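Local coordinates for protein putative NADH Oxidase (Clostridium acetobutylicum, PDB 3E10) that binds flavin mononucleotide and, as a member of the nitroreductase family, probably works as an FMN-dependent oxidoreductase, at residues L77-K82 against S134-F139. Sequence-based numbering, arbitrary orientation.
Sequences LADEEK and SNIKPF
The carboxylate of Asp79 and the amide of Asn135 lie side by side, their planes 52° apart. ND2 of Asn135 sends a nearly straight N-H, in its own amide plane, to Asp79 OD1 (2.9 Å), which it meets from above the carboxylate. On the opposite face the backbone N of Glu81 binds the same OD1, making an Asx turn; these two donors fix the carboxylate's rotation. At the edge, in one of its two modelled conformers, Lys82 NZ takes the anti lone pair of OD2 in a salt bridge and also pairs with Glu44, a charge that would probably stabilise the carboxylate. A chi1 of 53° lifts the Asn135 amide beside Asp79, and the carboxylate of Glu81 stacks on that amide, planes 12° apart, with Glu81 CD 3.7 Å from Asn135 ND2. Ile136 CD1 fills in against Asp79 CG at 3.6 Å, and its CG2 meets Leu77 CD1; Tyr168 of the second subunit packs on both Leu77 and Ile136.

Glu80 and Lys137 cross at about a right angle, Glu80 CG 3.7 Å from Lys137 CD. Their charged ends stop short of a salt bridge; a water accepts from Lys137 NZ and donates to Glu80 OE2.

Between the backbones, Ala78 and Lys137 form a hydrogen-bonded pair, Lys137 N to Ala78 O at 2.8 Å. Just past the last bridge, Asp79 with Ile136, Glu80 N still bonds to Asn135 O. Strands 72-79 and 136-145 thus pair antiparallel, the two inner strands of the four this chain contributes to the nitroreductase-fold sheet; Phe139's side chain is about 6 Å from a bound FMN.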
loop_
_atom_site.group_PDB
_atom_site.type_symbol
_atom_site.label_atom_id
_atom_site.label_comp_id
_atom_site.label_asym_id
_atom_site.label_seq_id
_atom_site.Cartn_x
_atom_site.Cartn_y
_atom_site.Cartn_z
ATOM N N LEU B 77 9.004 -4.539 -9.407
ATOM C CA LEU B 77 9.931 -5.574 -9.034
ATOM C C LEU B 77 10.652 -5.159 -7.766
ATOM O O LEU B 77 10.763 -3.973 -7.506
ATOM C CB LEU B 77 10.974 -5.757 -10.151
ATOM C CG LEU B 77 10.543 -5.809 -11.636
ATOM C CD1 LEU B 77 11.784 -5.507 -12.525
ATOM C CD2 LEU B 77 10.086 -7.160 -11.939
ATOM N N ALA B 78 11.182 -6.133 -7.030
ATOM C CA ALA B 78 12.010 -5.843 -5.874
ATOM C C ALA B 78 13.345 -6.539 -6.013
ATOM O O ALA B 78 13.410 -7.661 -6.489
ATOM C CB ALA B 78 11.333 -6.320 -4.585
ATOM N N ASP B 79 14.402 -5.886 -5.571
ATOM C CA ASP B 79 15.753 -6.443 -5.641
ATOM C C ASP B 79 16.171 -6.975 -4.268
ATOM O O ASP B 79 16.247 -6.219 -3.294
ATOM C CB ASP B 79 16.709 -5.343 -6.061
ATOM C CG ASP B 79 18.132 -5.824 -6.251
ATOM O OD1 ASP B 79 18.421 -7.016 -6.001
ATOM O OD2 ASP B 79 18.973 -4.987 -6.639
ATOM N N GLU B 80 16.350 -8.289 -4.186
ATOM C CA GLU B 80 16.814 -8.910 -2.955
ATOM C C GLU B 80 18.052 -8.205 -2.381
ATOM O O GLU B 80 18.228 -8.144 -1.155
ATOM C CB GLU B 80 17.163 -10.377 -3.198
ATOM C CG GLU B 80 16.005 -11.312 -3.381
ATOM C CD GLU B 80 16.481 -12.773 -3.670
ATOM O OE1 GLU B 80 17.600 -12.971 -4.174
ATOM O OE2 GLU B 80 15.699 -13.705 -3.455
ATOM N N GLU B 81 18.945 -7.753 -3.257
ATOM C CA GLU B 81 20.188 -7.174 -2.828
ATOM C C GLU B 81 20.016 -5.807 -2.183
ATOM O O GLU B 81 20.960 -5.318 -1.570
ATOM C CB GLU B 81 21.188 -7.126 -3.982
ATOM C CG GLU B 81 21.545 -8.532 -4.481
ATOM C CD GLU B 81 22.521 -8.536 -5.638
ATOM O OE1 GLU B 81 22.883 -7.442 -6.124
ATOM O OE2 GLU B 81 22.901 -9.648 -6.085
ATOM N N LYS B 82 18.824 -5.221 -2.309
ATOM C CA LYS B 82 18.506 -3.990 -1.612
ATOM C C LYS B 82 17.782 -4.217 -0.288
ATOM O O LYS B 82 17.533 -3.266 0.450
ATOM C CB LYS B 82 17.672 -3.084 -2.512
ATOM C CG LYS B 82 18.414 -2.674 -3.754
ATOM C CD LYS B 82 17.586 -1.734 -4.599
ATOM C CE LYS B 82 18.420 -1.137 -5.735
ATOM N NZ LYS B 82 18.631 -2.108 -6.843
ATOM N N SER B 134 18.129 -13.725 -10.821
ATOM C CA SER B 134 17.529 -14.410 -9.687
ATOM C C SER B 134 17.095 -13.445 -8.562
ATOM O O SER B 134 16.066 -13.642 -7.902
ATOM C CB SER B 134 18.549 -15.402 -9.135
ATOM O OG SER B 134 18.145 -15.907 -7.897
ATOM N N ASN B 135 17.885 -12.393 -8.370
ATOM C CA ASN B 135 17.637 -11.459 -7.269
ATOM C C ASN B 135 16.530 -10.465 -7.550
ATOM O O ASN B 135 16.134 -9.738 -6.639
ATOM C CB ASN B 135 18.916 -10.716 -6.884
ATOM C CG ASN B 135 19.605 -10.034 -8.055
ATOM O OD1 ASN B 135 20.052 -10.710 -8.991
ATOM N ND2 ASN B 135 19.671 -8.695 -8.037
ATOM N N ILE B 136 16.046 -10.408 -8.800
ATOM C CA ILE B 136 15.027 -9.426 -9.162
ATOM C C ILE B 136 13.678 -10.131 -9.176
ATOM O O ILE B 136 13.422 -11.005 -10.008
ATOM C CB ILE B 136 15.345 -8.768 -10.487
ATOM C CG1 ILE B 136 16.744 -8.077 -10.454
ATOM C CG2 ILE B 136 14.278 -7.759 -10.855
ATOM C CD1 ILE B 136 16.960 -7.044 -9.376
ATOM N N LYS B 137 12.853 -9.801 -8.189
ATOM C CA LYS B 137 11.619 -10.515 -7.927
ATOM C C LYS B 137 10.418 -9.759 -8.439
ATOM O O LYS B 137 10.181 -8.611 -8.021
ATOM C CB LYS B 137 11.449 -10.671 -6.418
ATOM C CG LYS B 137 12.646 -11.427 -5.814
ATOM C CD LYS B 137 12.456 -11.714 -4.322
ATOM C CE LYS B 137 11.343 -12.721 -4.030
ATOM N NZ LYS B 137 11.684 -14.116 -4.475
ATOM N N PRO B 138 9.654 -10.387 -9.339
ATOM C CA PRO B 138 8.419 -9.742 -9.777
ATOM C C PRO B 138 7.417 -9.551 -8.652
ATOM O O PRO B 138 7.244 -10.432 -7.818
ATOM C CB PRO B 138 7.855 -10.710 -10.801
ATOM C CG PRO B 138 9.002 -11.578 -11.216
ATOM C CD PRO B 138 9.902 -11.649 -10.068
ATOM N N PHE B 139 6.789 -8.382 -8.626
ATOM C CA PHE B 139 5.773 -8.077 -7.628
ATOM C C PHE B 139 4.359 -7.984 -8.220
ATOM O O PHE B 139 3.450 -8.715 -7.826
ATOM C CB PHE B 139 6.105 -6.810 -6.840
ATOM C CG PHE B 139 5.033 -6.471 -5.834
ATOM C CD1 PHE B 139 4.857 -7.246 -4.709
ATOM C CD2 PHE B 139 4.127 -5.442 -6.060
ATOM C CE1 PHE B 139 3.862 -6.958 -3.796
ATOM C CE2 PHE B 139 3.103 -5.171 -5.143
ATOM C CZ PHE B 139 2.971 -5.913 -4.027
HETATM O O HOH W 1 14.246 -14.651 -5.922
HETATM O O HOH W 2 13.602 -14.178 -2.180
#